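Local coordinates for protein thiosulfate sulfurtransferase YnjE (Escherichia coli, PDB 2WLR) that catalyses the transfer of sulfur from thiosulfate to cyanide, giving thiocyanate and sulfite, by way of a cysteine persulfide intermediate, at residues F122-Y127 with Y377-G382; V150-W155 with Y209-Y214; A216-Q221 with R370-F375; G317-H322 with A352-P357. One frame throughout, in Å; residues are numbered along the deposited sequence.

Interaction 1: residues F122-Y127 with Y377-G382; sequences FEQLVY and YARAMG
Gln-124 and Leu-125, where a short 3-10 turn runs into strand 125-126 at the edge of one rhodanese-type parallel sheet, meet Arg-379 and Ala-380 in the last turn of helix 369-380, which belongs to the third rhodanese repeat. That helix closes in a Schellman motif at Gly-382, of positive phi.

The polar part is a flat stack. The amide of Gln-124 lies over one face of the Arg-379 guanidinium with the two planes 2° apart, and Gln-124 NE2 stands 3.3 Å from Arg-379 CZ, over the centre of the group. Arg-379 gets there with CG anti to the backbone N (chi1 177°) and its chain stretched straight to NE; Gln-124 crosses it at about a right angle. The amide and the guanidinium make no direct bond, but one water links them, donating to Gln-124 OE1 (2.7 Å) and accepting from Arg-379 NH1 (2.9 Å). Arg-379 NH1 is also hydrogen-bonded to Val-231 O of the same sheet as strand 125-126. Cutting Arg-379 back to an alanine would probably uncover one side of the Gln-124 amide, cost the bridging water a partner and leave Val-231 O without this donor.

The apolar part centres on Leu-125. Its CD2 meets the edge of the Tyr-377 ring at CE1 (4.2 Å), near the ring plane, and its CD1 packs against Ala-380 CB at 3.8 Å. Beside this, Gln-124 OE1 sits 3.3 Å from Ala-380 CA.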
loop_
_atom_site.group_PDB
_atom_site.type_symbol
_atom_site.label_atom_id
_atom_site.label_comp_id
_atom_site.label_asym_id
_atom_site.label_seq_id
_atom_site.Cartn_x
_atom_site.Cartn_y
_atom_site.Cartn_z
ATOM N N PHE A 122 8.652 6.027 3.320
ATOM C CA PHE A 122 7.627 5.738 4.309
ATOM C C PHE A 122 6.616 6.904 4.494
ATOM O O PHE A 122 5.450 6.674 4.829
ATOM C CB PHE A 122 8.256 5.372 5.667
ATOM C CG PHE A 122 8.893 6.509 6.380
ATOM C CD1 PHE A 122 8.129 7.322 7.185
ATOM C CD2 PHE A 122 10.233 6.814 6.217
ATOM C CE1 PHE A 122 8.646 8.385 7.828
ATOM C CE2 PHE A 122 10.779 7.895 6.884
ATOM C CZ PHE A 122 9.968 8.710 7.680
ATOM N N GLU A 123 7.085 8.127 4.305
ATOM C CA GLU A 123 6.264 9.293 4.560
ATOM C C GLU A 123 5.084 9.416 3.613
ATOM O O GLU A 123 4.177 10.198 3.857
ATOM C CB GLU A 123 7.133 10.559 4.525
ATOM C CG GLU A 123 7.580 11.055 3.171
ATOM C CD GLU A 123 8.682 10.226 2.526
ATOM O OE1 GLU A 123 9.366 9.437 3.213
ATOM O OE2 GLU A 123 8.897 10.415 1.306
ATOM N N GLN A 124 5.093 8.631 2.550
ATOM C CA GLN A 124 3.943 8.579 1.633
ATOM C C GLN A 124 2.784 7.799 2.149
ATOM O O GLN A 124 1.691 7.893 1.587
ATOM C CB GLN A 124 4.366 7.997 0.300
ATOM C CG GLN A 124 5.340 8.918 -0.475
ATOM C CD GLN A 124 6.083 8.228 -1.597
ATOM O OE1 GLN A 124 5.915 7.037 -1.881
ATOM N NE2 GLN A 124 6.914 9.006 -2.288
ATOM N N LEU A 125 2.999 6.971 3.162
ATOM C CA LEU A 125 1.964 6.105 3.756
ATOM C C LEU A 125 1.783 6.554 5.170
ATOM O O LEU A 125 2.420 6.056 6.101
ATOM C CB LEU A 125 2.368 4.617 3.702
ATOM C CG LEU A 125 2.402 4.038 2.299
ATOM C CD1 LEU A 125 3.019 2.660 2.317
ATOM C CD2 LEU A 125 1.039 3.947 1.647
ATOM N N VAL A 126 0.893 7.517 5.354
ATOM C CA VAL A 126 0.692 8.097 6.684
ATOM C C VAL A 126 -0.249 7.255 7.571
ATOM O O VAL A 126 -0.858 6.279 7.121
ATOM C CB VAL A 126 0.216 9.559 6.583
ATOM C CG1 VAL A 126 1.125 10.342 5.598
ATOM C CG2 VAL A 126 -1.281 9.627 6.168
ATOM N N TYR A 127 -0.379 7.637 8.831
ATOM C CA TYR A 127 -1.172 6.911 9.801
ATOM C C TYR A 127 -2.020 7.910 10.611
ATOM O O TYR A 127 -1.754 9.128 10.569
ATOM C CB TYR A 127 -0.253 6.050 10.669
ATOM C CG TYR A 127 0.702 6.799 11.563
ATOM C CD1 TYR A 127 1.888 7.331 11.083
ATOM C CD2 TYR A 127 0.416 6.958 12.914
ATOM C CE1 TYR A 127 2.754 7.981 11.920
ATOM C CE2 TYR A 127 1.294 7.640 13.761
ATOM C CZ TYR A 127 2.448 8.144 13.255
ATOM O OH TYR A 127 3.286 8.796 14.139
ATOM N N TYR A 377 2.169 1.355 -3.291
ATOM C CA TYR A 377 3.077 0.592 -2.429
ATOM C C TYR A 377 4.498 0.491 -3.033
ATOM O O TYR A 377 5.467 0.772 -2.362
ATOM C CB TYR A 377 2.514 -0.784 -2.136
ATOM C CG TYR A 377 1.204 -0.805 -1.366
ATOM C CD1 TYR A 377 0.792 0.303 -0.589
ATOM C CD2 TYR A 377 0.350 -1.890 -1.458
ATOM C CE1 TYR A 377 -0.389 0.291 0.106
ATOM C CE2 TYR A 377 -0.835 -1.900 -0.742
ATOM C CZ TYR A 377 -1.189 -0.801 0.026
ATOM O OH TYR A 377 -2.384 -0.828 0.719
ATOM N N ALA A 378 4.606 0.138 -4.313
ATOM C CA ALA A 378 5.920 0.044 -4.957
ATOM C C ALA A 378 6.652 1.376 -4.957
ATOM O O ALA A 378 7.834 1.428 -4.760
ATOM C CB ALA A 378 5.745 -0.452 -6.405
ATOM N N ARG A 379 5.916 2.473 -5.156
ATOM C CA ARG A 379 6.479 3.810 -5.067
ATOM C C ARG A 379 7.065 4.071 -3.667
ATOM O O ARG A 379 8.219 4.512 -3.535
ATOM C CB ARG A 379 5.396 4.826 -5.407
ATOM C CG ARG A 379 5.833 6.275 -5.287
ATOM C CD ARG A 379 4.680 7.204 -5.607
ATOM N NE ARG A 379 4.920 8.623 -5.314
ATOM C CZ ARG A 379 4.324 9.335 -4.362
ATOM N NH1 ARG A 379 3.492 8.796 -3.483
ATOM N NH2 ARG A 379 4.626 10.628 -4.248
ATOM N N ALA A 380 6.307 3.734 -2.612
ATOM C CA ALA A 380 6.752 3.909 -1.215
ATOM C C ALA A 380 7.959 3.006 -0.918
ATOM O O ALA A 380 8.858 3.343 -0.121
ATOM C CB ALA A 380 5.599 3.595 -0.281
HETATM N N MSE A 381 8.004 1.865 -1.593
HETATM C CA MSE A 381 9.098 0.901 -1.490
HETATM C C MSE A 381 10.347 1.333 -2.238
HETATM O O MSE A 381 11.368 0.631 -2.187
HETATM C CB MSE A 381 8.633 -0.455 -2.013
HETATM C CG MSE A 381 7.725 -1.164 -1.057
HETATM SE SE MSE A 381 6.623 -2.596 -1.855
HETATM C CE MSE A 381 7.885 -3.899 -2.407
ATOM N N GLY A 382 10.260 2.423 -3.000
ATOM C CA GLY A 382 11.409 2.973 -3.688
ATOM C C GLY A 382 11.665 2.353 -5.042
ATOM O O GLY A 382 12.747 2.536 -5.599
HETATM O O HOH W 1 3.432 6.075 -2.542
#

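Interaction 2: residues V150-W155 with Y209-Y214; sequences VIEAAW and YGRDVY
Glu-152 sets its CG anti to the backbone N (chi1 -178°) and extends beyond it, while Tyr-209 holds CG between its backbone N and carbonyl carbon (chi1 75°). Paired in register, both residues project from the same face of the sheet; these torsions then bring Glu-152 CB over the tyrosine face, 3.9 Å from the ring centroid in a CH-pi contact. Val-150 CG1 meets the same ring at its edge.

The carboxylate is buried and gripped from several directions. Arg-211 NH1, its chain bent at chi2, forms a salt bridge to Glu-152 OE2 (2.9 Å), meeting the syn side 16° out of the carboxylate plane. Tyr-209 OH gives Glu-152 OE1 a weak bond (2.7 Å), its stronger partner being Ile-166 N. A water donates to both Glu-152 OE2 and Ala-153 O and accepts from Arg-211 N.

Behind the side chains, Glu-152 and Tyr-209 form a parallel bridge: Tyr-209 N donates to Ile-151 O (3.0 Å), and Ala-153 N to Tyr-209 O (2.8 Å). At Gly-210 a CB would run into Asp-212 O.

By strand order, the loop after Tyr-209 corresponds to the one that carries Cys-365 in the third repeat. Strand 148-154 lies between 205-209 and 170-173, and the loop leads into helix 213-226, whose first residues, Val-213 and Tyr-214, lean on helix 369-380.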
loop_
_atom_site.group_PDB
_atom_site.type_symbol
_atom_site.label_atom_id
_atom_site.label_comp_id
_atom_site.label_asym_id
_atom_site.label_seq_id
_atom_site.Cartn_x
_atom_site.Cartn_y
_atom_site.Cartn_z
ATOM N N VAL A 150 -6.702 17.052 2.761
ATOM C CA VAL A 150 -7.100 15.680 3.058
ATOM C C VAL A 150 -8.399 15.390 2.329
ATOM O O VAL A 150 -9.326 16.188 2.367
ATOM C CB VAL A 150 -7.271 15.441 4.547
ATOM C CG1 VAL A 150 -7.714 14.000 4.817
ATOM C CG2 VAL A 150 -5.959 15.731 5.272
ATOM N N ILE A 151 -8.457 14.277 1.619
ATOM C CA ILE A 151 -9.569 13.977 0.737
ATOM C C ILE A 151 -9.947 12.526 0.830
ATOM O O ILE A 151 -9.084 11.640 0.642
ATOM C CB ILE A 151 -9.211 14.290 -0.727
ATOM C CG1 ILE A 151 -8.643 15.718 -0.877
ATOM C CG2 ILE A 151 -10.435 14.155 -1.615
ATOM C CD1 ILE A 151 -8.483 16.184 -2.288
ATOM N N GLU A 152 -11.228 12.273 1.070
ATOM C CA GLU A 152 -11.824 10.939 1.016
ATOM C C GLU A 152 -12.229 10.646 -0.415
ATOM O O GLU A 152 -12.854 11.474 -1.076
ATOM C CB GLU A 152 -13.086 10.805 1.891
ATOM C CG GLU A 152 -13.645 9.407 1.865
ATOM C CD GLU A 152 -14.668 9.072 2.953
ATOM O OE1 GLU A 152 -14.750 9.743 4.019
ATOM O OE2 GLU A 152 -15.370 8.041 2.745
ATOM N N ALA A 153 -11.855 9.472 -0.914
ATOM C CA ALA A 153 -12.216 9.029 -2.261
ATOM C C ALA A 153 -13.113 7.803 -2.178
ATOM O O ALA A 153 -12.853 6.882 -1.403
ATOM C CB ALA A 153 -10.916 8.702 -3.096
ATOM N N ALA A 154 -14.170 7.802 -2.975
ATOM C CA ALA A 154 -15.047 6.653 -3.109
ATOM C C ALA A 154 -15.831 6.769 -4.404
ATOM O O ALA A 154 -15.853 7.827 -5.040
ATOM C CB ALA A 154 -15.996 6.525 -1.908
ATOM N N TRP A 155 -16.462 5.671 -4.799
ATOM C CA TRP A 155 -17.312 5.654 -5.975
ATOM C C TRP A 155 -18.645 6.357 -5.678
ATOM O O TRP A 155 -19.289 6.081 -4.674
ATOM C CB TRP A 155 -17.567 4.221 -6.474
ATOM C CG TRP A 155 -18.595 4.226 -7.556
ATOM C CD1 TRP A 155 -18.381 4.486 -8.856
ATOM C CD2 TRP A 155 -20.017 4.025 -7.407
ATOM N NE1 TRP A 155 -19.573 4.459 -9.554
ATOM C CE2 TRP A 155 -20.591 4.188 -8.678
ATOM C CE3 TRP A 155 -20.851 3.749 -6.317
ATOM C CZ2 TRP A 155 -21.971 4.055 -8.905
ATOM C CZ3 TRP A 155 -22.226 3.620 -6.535
ATOM C CH2 TRP A 155 -22.765 3.771 -7.819
ATOM N N TYR A 209 -7.626 9.178 1.396
ATOM C CA TYR A 209 -8.028 7.961 2.084
ATOM C C TYR A 209 -9.316 7.478 1.529
ATOM O O TYR A 209 -10.057 8.220 0.908
ATOM C CB TYR A 209 -8.139 8.127 3.609
ATOM C CG TYR A 209 -9.375 8.899 4.081
ATOM C CD1 TYR A 209 -9.408 10.284 4.093
ATOM C CD2 TYR A 209 -10.508 8.217 4.509
ATOM C CE1 TYR A 209 -10.562 10.960 4.522
ATOM C CE2 TYR A 209 -11.627 8.896 4.931
ATOM C CZ TYR A 209 -11.645 10.244 4.934
ATOM O OH TYR A 209 -12.785 10.925 5.351
ATOM N N GLY A 210 -9.585 6.214 1.748
ATOM C CA GLY A 210 -10.854 5.638 1.322
ATOM C C GLY A 210 -11.354 4.666 2.354
ATOM O O GLY A 210 -10.612 4.214 3.190
ATOM N N ARG A 211 -12.632 4.320 2.278
ATOM C CA ARG A 211 -13.108 3.178 3.006
ATOM C C ARG A 211 -12.398 1.940 2.443
ATOM O O ARG A 211 -12.119 1.005 3.173
ATOM C CB ARG A 211 -14.636 3.016 2.906
ATOM C CG ARG A 211 -15.412 3.435 4.189
ATOM C CD ARG A 211 -15.584 4.938 4.356
ATOM N NE ARG A 211 -16.316 5.218 5.598
ATOM C CZ ARG A 211 -16.611 6.418 6.094
ATOM N NH1 ARG A 211 -16.257 7.535 5.477
ATOM N NH2 ARG A 211 -17.266 6.460 7.236
ATOM N N ASP A 212 -12.081 1.965 1.150
ATOM C CA ASP A 212 -11.187 0.972 0.545
ATOM C C ASP A 212 -9.964 1.730 0.036
ATOM O O ASP A 212 -10.090 2.747 -0.642
ATOM C CB ASP A 212 -11.858 0.281 -0.641
ATOM C CG ASP A 212 -13.153 -0.426 -0.258
ATOM O OD1 ASP A 212 -13.200 -1.150 0.769
ATOM O OD2 ASP A 212 -14.124 -0.253 -1.023
ATOM N N VAL A 213 -8.779 1.201 0.328
ATOM C CA VAL A 213 -7.549 1.881 -0.027
ATOM C C VAL A 213 -7.464 2.076 -1.533
ATOM O O VAL A 213 -7.000 3.116 -1.978
ATOM C CB VAL A 213 -6.339 1.106 0.506
ATOM C CG1 VAL A 213 -5.046 1.664 -0.055
ATOM C CG2 VAL A 213 -6.312 1.149 2.050
ATOM N N TYR A 214 -7.886 1.084 -2.319
ATOM C CA TYR A 214 -7.729 1.178 -3.762
ATOM C C TYR A 214 -8.465 2.309 -4.437
ATOM O O TYR A 214 -8.011 2.764 -5.476
ATOM C CB TYR A 214 -7.880 -0.177 -4.465
ATOM C CG TYR A 214 -9.249 -0.813 -4.602
ATOM C CD1 TYR A 214 -10.341 -0.468 -3.795
ATOM C CD2 TYR A 214 -9.440 -1.795 -5.582
ATOM C CE1 TYR A 214 -11.573 -1.088 -3.968
ATOM C CE2 TYR A 214 -10.671 -2.405 -5.751
ATOM C CZ TYR A 214 -11.721 -2.039 -4.965
ATOM O OH TYR A 214 -12.937 -2.666 -5.160
HETATM O O HOH W 2 -14.378 6.226 1.103
HETATM O O HOH W 3 -13.302 4.230 -0.739
#

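Interaction 3: residues A216-Q221 with R370-F375; sequences AARVAQ and RASETF
Segments 216-221 and 370-375 cross at 70°, their axes 7.6 Å apart at closest approach, and join the second rhodanese repeat to the third: Ala-217, Arg-218 and Gln-221 of helix 213-226 pack on Ser-372, Glu-373 and Phe-375 of helix 369-380, the helix that follows the active-site loop. Small residues make the close approach possible. Ala-217 CB sits 3.4 Å from Glu-373 N, and Ser-372 CB reaches Ala-217 O at 3.5 Å.

One turn on, Gln-221 places CG over a face of the Phe-375 ring, 3.8 Å from its centroid, a CH-pi contact; the bend at chi2 (-84°) then turns the amide away, its plane 89° from the ring. An alanine in place of Phe-375 would probably open a gap beneath Gln-221 CG and next to Val-386 and Val-388, which the ring also touches.

Arg-370 faces away from this interface: its NE is hydrogen-bonded to the sulfinic acid that the catalytic Cys-365 has become. Arg-218 forms salt bridges with Glu-178 and Asp-390. Ser-372 OG is hydrogen-bonded to Gly-368 O, one turn back. A single water gathers the polar ends between the helices, donating to Gln-221 OE1 (2.6 Å) and Ser-372 OG (2.7 Å) and accepting from Arg-218 NH1 (2.8 Å), in the guanidinium plane.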
loop_
_atom_site.group_PDB
_atom_site.type_symbol
_atom_site.label_atom_id
_atom_site.label_comp_id
_atom_site.label_asym_id
_atom_site.label_seq_id
_atom_site.Cartn_x
_atom_site.Cartn_y
_atom_site.Cartn_z
ATOM N N ALA A 216 -8.759 5.392 -3.061
ATOM C CA ALA A 216 -7.835 6.481 -2.815
ATOM C C ALA A 216 -6.591 6.368 -3.708
ATOM O O ALA A 216 -6.097 7.369 -4.240
ATOM C CB ALA A 216 -7.444 6.516 -1.355
ATOM N N ALA A 217 -6.096 5.145 -3.898
ATOM C CA ALA A 217 -4.915 4.925 -4.673
ATOM C C ALA A 217 -5.111 5.269 -6.137
ATOM O O ALA A 217 -4.212 5.766 -6.810
ATOM C CB ALA A 217 -4.417 3.474 -4.551
ATOM N N ARG A 218 -6.296 4.962 -6.644
ATOM C CA ARG A 218 -6.614 5.275 -8.029
ATOM C C ARG A 218 -6.537 6.757 -8.270
ATOM O O ARG A 218 -5.909 7.208 -9.236
ATOM C CB ARG A 218 -7.995 4.701 -8.362
ATOM C CG ARG A 218 -8.525 5.106 -9.742
ATOM C CD ARG A 218 -7.680 4.603 -10.878
ATOM N NE ARG A 218 -8.444 4.633 -12.129
ATOM C CZ ARG A 218 -7.958 4.380 -13.343
ATOM N NH1 ARG A 218 -6.675 4.139 -13.537
ATOM N NH2 ARG A 218 -8.794 4.429 -14.400
ATOM N N VAL A 219 -7.195 7.524 -7.396
ATOM C CA VAL A 219 -7.160 8.980 -7.505
ATOM C C VAL A 219 -5.720 9.454 -7.338
ATOM O O VAL A 219 -5.247 10.310 -8.077
ATOM C CB VAL A 219 -8.074 9.639 -6.481
ATOM C CG1 VAL A 219 -7.983 11.161 -6.533
ATOM C CG2 VAL A 219 -9.521 9.209 -6.703
ATOM N N ALA A 220 -4.997 8.891 -6.376
ATOM C CA ALA A 220 -3.645 9.317 -6.128
ATOM C C ALA A 220 -2.739 9.137 -7.309
ATOM O O ALA A 220 -1.942 10.030 -7.620
ATOM C CB ALA A 220 -3.065 8.557 -4.901
ATOM N N GLN A 221 -2.756 7.965 -7.933
ATOM C CA GLN A 221 -1.847 7.694 -9.021
ATOM C C GLN A 221 -2.135 8.642 -10.193
ATOM O O GLN A 221 -1.212 9.126 -10.863
ATOM C CB GLN A 221 -1.926 6.223 -9.438
ATOM C CG GLN A 221 -0.931 5.779 -10.538
ATOM C CD GLN A 221 -1.411 6.065 -11.962
ATOM O OE1 GLN A 221 -2.554 6.374 -12.169
ATOM N NE2 GLN A 221 -0.496 5.993 -12.933
ATOM N N ARG A 370 -6.976 -1.739 -8.467
ATOM C CA ARG A 370 -6.055 -2.561 -7.664
ATOM C C ARG A 370 -4.593 -2.277 -8.073
ATOM O O ARG A 370 -3.711 -2.211 -7.225
ATOM C CB ARG A 370 -6.388 -4.039 -7.827
ATOM C CG ARG A 370 -7.714 -4.440 -7.239
ATOM C CD ARG A 370 -8.063 -5.881 -7.584
ATOM N NE ARG A 370 -8.532 -5.967 -8.961
ATOM C CZ ARG A 370 -8.885 -7.106 -9.548
ATOM N NH1 ARG A 370 -8.754 -8.263 -8.901
ATOM N NH2 ARG A 370 -9.349 -7.090 -10.791
ATOM N N ALA A 371 -4.343 -2.112 -9.365
ATOM C CA ALA A 371 -3.034 -1.743 -9.882
ATOM C C ALA A 371 -2.534 -0.438 -9.293
ATOM O O ALA A 371 -1.322 -0.262 -9.097
ATOM C CB ALA A 371 -3.094 -1.643 -11.412
ATOM N N SER A 372 -3.454 0.479 -8.996
ATOM C CA SER A 372 -3.038 1.740 -8.412
ATOM C C SER A 372 -2.577 1.588 -6.989
ATOM O O SER A 372 -1.638 2.270 -6.573
ATOM C CB SER A 372 -4.171 2.741 -8.474
ATOM O OG SER A 372 -4.582 2.950 -9.824
ATOM N N GLU A 373 -3.252 0.747 -6.236
ATOM C CA GLU A 373 -2.808 0.453 -4.876
ATOM C C GLU A 373 -1.405 -0.148 -4.900
ATOM O O GLU A 373 -0.524 0.284 -4.106
ATOM C CB GLU A 373 -3.828 -0.474 -4.182
ATOM C CG GLU A 373 -3.440 -0.817 -2.760
ATOM C CD GLU A 373 -4.535 -1.520 -1.976
ATOM O OE1 GLU A 373 -5.645 -1.763 -2.518
ATOM O OE2 GLU A 373 -4.271 -1.836 -0.799
ATOM N N THR A 374 -1.142 -1.133 -5.756
ATOM C CA THR A 374 0.193 -1.710 -5.825
ATOM C C THR A 374 1.217 -0.710 -6.324
ATOM O O THR A 374 2.360 -0.730 -5.853
ATOM C CB THR A 374 0.288 -2.992 -6.669
ATOM O OG1 THR A 374 -0.297 -2.804 -7.950
ATOM C CG2 THR A 374 -0.464 -4.117 -5.955
ATOM N N PHE A 375 0.830 0.140 -7.281
ATOM C CA PHE A 375 1.716 1.220 -7.703
ATOM C C PHE A 375 2.129 2.076 -6.511
ATOM O O PHE A 375 3.317 2.400 -6.334
ATOM C CB PHE A 375 1.041 2.115 -8.725
ATOM C CG PHE A 375 1.806 3.356 -9.049
ATOM C CD1 PHE A 375 1.607 4.491 -8.307
ATOM C CD2 PHE A 375 2.685 3.400 -10.111
ATOM C CE1 PHE A 375 2.299 5.659 -8.601
ATOM C CE2 PHE A 375 3.380 4.574 -10.388
ATOM C CZ PHE A 375 3.160 5.702 -9.623
HETATM O O HOH W 4 -4.344 4.536 -12.005
#

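Interaction 4: residues G317-H322 with A352-P357; sequences GARWGH and AWNIKP
Trp-353 lays the face of its indole over the main chain of Trp-320, with that residue's own carbonyl beneath it: Trp-320 O is 3.4 Å from Trp-353 CG. Trp-320 CB lies under the six-membered ring, 3.7 Å from its centroid and 12° off the normal. The Trp-320 indole itself leads away and turns an edge to Trp-353, an offset edge-to-face pair with planes at 75°.

Arg-319 runs out extended along the loop, its CD 3.4 Å from Trp-353 O. Asn-354 then brings ND2 over one face of the guanidinium, toward its rim and 3.1 Å from Arg-319 NH2, the amide plane tilted 61° from it. Both are donors and cannot bond each other; NH2 turns to Arg-285 O, and ND2 to Gln-286 OE1. Arg-319 NH1 bonds Ser-289 OG. Ile-355 CG1 makes an apolar contact with Arg-319 CB (4.0 Å), while Ile-355 CD1 packs against the carbonyl, 3.5 Å from Trp-320 O.

Trp-353 NE1 also donates to a sulfonate oxygen of a bound HEPES, probably from the crystallisation liquor. Asn-354, of positive phi, is the C-prime residue of the Schellman motif that ends helix 343-351. Within the third rhodanese repeat, the loop covers strand 319-320, an outermost strand of its parallel sheet, paired with strand 288-292, before the chain enters strand 360-363.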
loop_
_atom_site.group_PDB
_atom_site.type_symbol
_atom_site.label_atom_id
_atom_site.label_comp_id
_atom_site.label_asym_id
_atom_site.label_seq_id
_atom_site.Cartn_x
_atom_site.Cartn_y
_atom_site.Cartn_z
ATOM N N GLY A 317 1.721 -13.594 -21.244
ATOM C CA GLY A 317 3.020 -13.130 -20.851
ATOM C C GLY A 317 3.020 -12.290 -19.578
ATOM O O GLY A 317 4.089 -11.966 -19.093
ATOM N N ALA A 318 1.839 -11.939 -19.066
ATOM C CA ALA A 318 1.757 -11.144 -17.839
ATOM C C ALA A 318 2.138 -12.018 -16.657
ATOM O O ALA A 318 1.818 -13.213 -16.617
ATOM C CB ALA A 318 0.341 -10.569 -17.665
ATOM N N ARG A 319 2.840 -11.417 -15.712
ATOM C CA ARG A 319 3.273 -12.103 -14.509
ATOM C C ARG A 319 2.305 -11.803 -13.390
ATOM O O ARG A 319 1.866 -10.670 -13.247
ATOM C CB ARG A 319 4.683 -11.677 -14.166
ATOM C CG ARG A 319 5.698 -12.164 -15.217
ATOM C CD ARG A 319 7.016 -11.470 -15.163
ATOM N NE ARG A 319 7.964 -12.178 -16.046
ATOM C CZ ARG A 319 9.041 -11.629 -16.599
ATOM N NH1 ARG A 319 9.377 -10.368 -16.393
ATOM N NH2 ARG A 319 9.808 -12.377 -17.391
ATOM N N TRP A 320 1.977 -12.779 -12.559
ATOM C CA TRP A 320 1.007 -12.573 -11.494
ATOM C C TRP A 320 1.632 -11.808 -10.362
ATOM O O TRP A 320 2.678 -12.179 -9.873
ATOM C CB TRP A 320 0.516 -13.892 -10.911
ATOM C CG TRP A 320 -0.728 -13.719 -10.028
ATOM C CD1 TRP A 320 -1.837 -12.968 -10.292
ATOM C CD2 TRP A 320 -0.982 -14.356 -8.772
ATOM N NE1 TRP A 320 -2.743 -13.083 -9.295
ATOM C CE2 TRP A 320 -2.259 -13.944 -8.347
ATOM C CE3 TRP A 320 -0.258 -15.247 -7.973
ATOM C CZ2 TRP A 320 -2.817 -14.368 -7.155
ATOM C CZ3 TRP A 320 -0.817 -15.658 -6.786
ATOM C CH2 TRP A 320 -2.079 -15.223 -6.388
ATOM N N GLY A 321 0.969 -10.737 -9.923
ATOM C CA GLY A 321 1.484 -9.922 -8.824
ATOM C C GLY A 321 0.872 -10.189 -7.464
ATOM O O GLY A 321 1.155 -9.461 -6.512
ATOM N N HIS A 322 0.040 -11.216 -7.346
ATOM C CA HIS A 322 -0.866 -11.383 -6.228
ATOM C C HIS A 322 -1.927 -10.267 -6.202
ATOM O O HIS A 322 -1.867 -9.312 -6.959
ATOM C CB HIS A 322 -0.117 -11.534 -4.896
ATOM C CG HIS A 322 0.627 -12.829 -4.793
ATOM N ND1 HIS A 322 0.225 -13.863 -3.974
ATOM C CD2 HIS A 322 1.720 -13.269 -5.441
ATOM C CE1 HIS A 322 1.064 -14.881 -4.110
ATOM N NE2 HIS A 322 1.980 -14.547 -4.995
ATOM N N ALA A 352 9.193 -14.130 -6.635
ATOM C CA ALA A 352 8.791 -15.508 -7.008
ATOM C C ALA A 352 8.183 -15.598 -8.410
ATOM O O ALA A 352 8.223 -16.668 -9.055
ATOM C CB ALA A 352 7.859 -16.108 -5.970
ATOM N N TRP A 353 7.589 -14.504 -8.883
ATOM C CA TRP A 353 7.041 -14.431 -10.245
ATOM C C TRP A 353 7.924 -13.617 -11.214
ATOM O O TRP A 353 7.456 -13.161 -12.260
ATOM C CB TRP A 353 5.612 -13.892 -10.186
ATOM C CG TRP A 353 4.628 -14.934 -10.012
ATOM C CD1 TRP A 353 4.181 -15.465 -8.831
ATOM C CD2 TRP A 353 3.928 -15.617 -11.051
ATOM N NE1 TRP A 353 3.229 -16.415 -9.080
ATOM C CE2 TRP A 353 3.064 -16.550 -10.431
ATOM C CE3 TRP A 353 3.947 -15.537 -12.443
ATOM C CZ2 TRP A 353 2.212 -17.382 -11.172
ATOM C CZ3 TRP A 353 3.096 -16.375 -13.174
ATOM C CH2 TRP A 353 2.251 -17.280 -12.530
ATOM N N ASN A 354 9.195 -13.461 -10.877
ATOM C CA ASN A 354 10.154 -12.738 -11.701
ATOM C C ASN A 354 9.817 -11.256 -11.909
ATOM O O ASN A 354 10.107 -10.657 -12.953
ATOM C CB ASN A 354 10.348 -13.461 -13.054
ATOM C CG ASN A 354 11.651 -13.089 -13.722
ATOM O OD1 ASN A 354 12.612 -12.713 -13.070
ATOM N ND2 ASN A 354 11.675 -13.170 -15.064
ATOM N N ILE A 355 9.255 -10.659 -10.867
ATOM C CA ILE A 355 8.989 -9.220 -10.815
ATOM C C ILE A 355 9.980 -8.584 -9.826
ATOM O O ILE A 355 10.009 -8.948 -8.661
ATOM C CB ILE A 355 7.575 -8.970 -10.347
ATOM C CG1 ILE A 355 6.542 -9.630 -11.269
ATOM C CG2 ILE A 355 7.292 -7.451 -10.186
ATOM C CD1 ILE A 355 5.181 -9.910 -10.606
ATOM N N LYS A 356 10.806 -7.670 -10.308
ATOM C CA LYS A 356 11.998 -7.256 -9.597
ATOM C C LYS A 356 12.209 -5.751 -9.752
ATOM O O LYS A 356 11.828 -5.193 -10.775
ATOM C CB LYS A 356 13.201 -8.029 -10.160
ATOM C CG LYS A 356 13.099 -9.537 -10.029
ATOM C CD LYS A 356 14.269 -10.277 -10.661
ATOM C CE LYS A 356 14.129 -11.774 -10.389
ATOM N NZ LYS A 356 15.215 -12.562 -11.056
ATOM N N PRO A 357 12.784 -5.086 -8.731
ATOM C CA PRO A 357 12.809 -3.634 -8.701
ATOM C C PRO A 357 13.637 -2.985 -9.814
ATOM O O PRO A 357 13.410 -1.844 -10.174
ATOM C CB PRO A 357 13.418 -3.306 -7.328
ATOM C CG PRO A 357 13.998 -4.549 -6.820
ATOM C CD PRO A 357 13.339 -5.686 -7.503
#

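Interactions 1 and 3 share helix 369-380, their centres about 12 Å apart: its start crosses helix 213-226 and its end meets strand 125-126. Interaction 2 leads into that same helix 213-226, and its centre lies about 10 Å from that of interaction 3; Tyr-214 CB touches Glu-373 OE1 at 3.4 Å. Interactions 1 and 2 meet where Tyr-377 OH packs on Val-213 CG1 (3.7 Å). Interaction 4 stands apart, about 18 Å from interaction 3 between centres. Arg-370, a likely substrate ligand by similarity, belongs to interaction 3; its side chain is about 8 Å from that of Trp-320 in interaction 4 and about 9 Å from that of Tyr-377 in interaction 1.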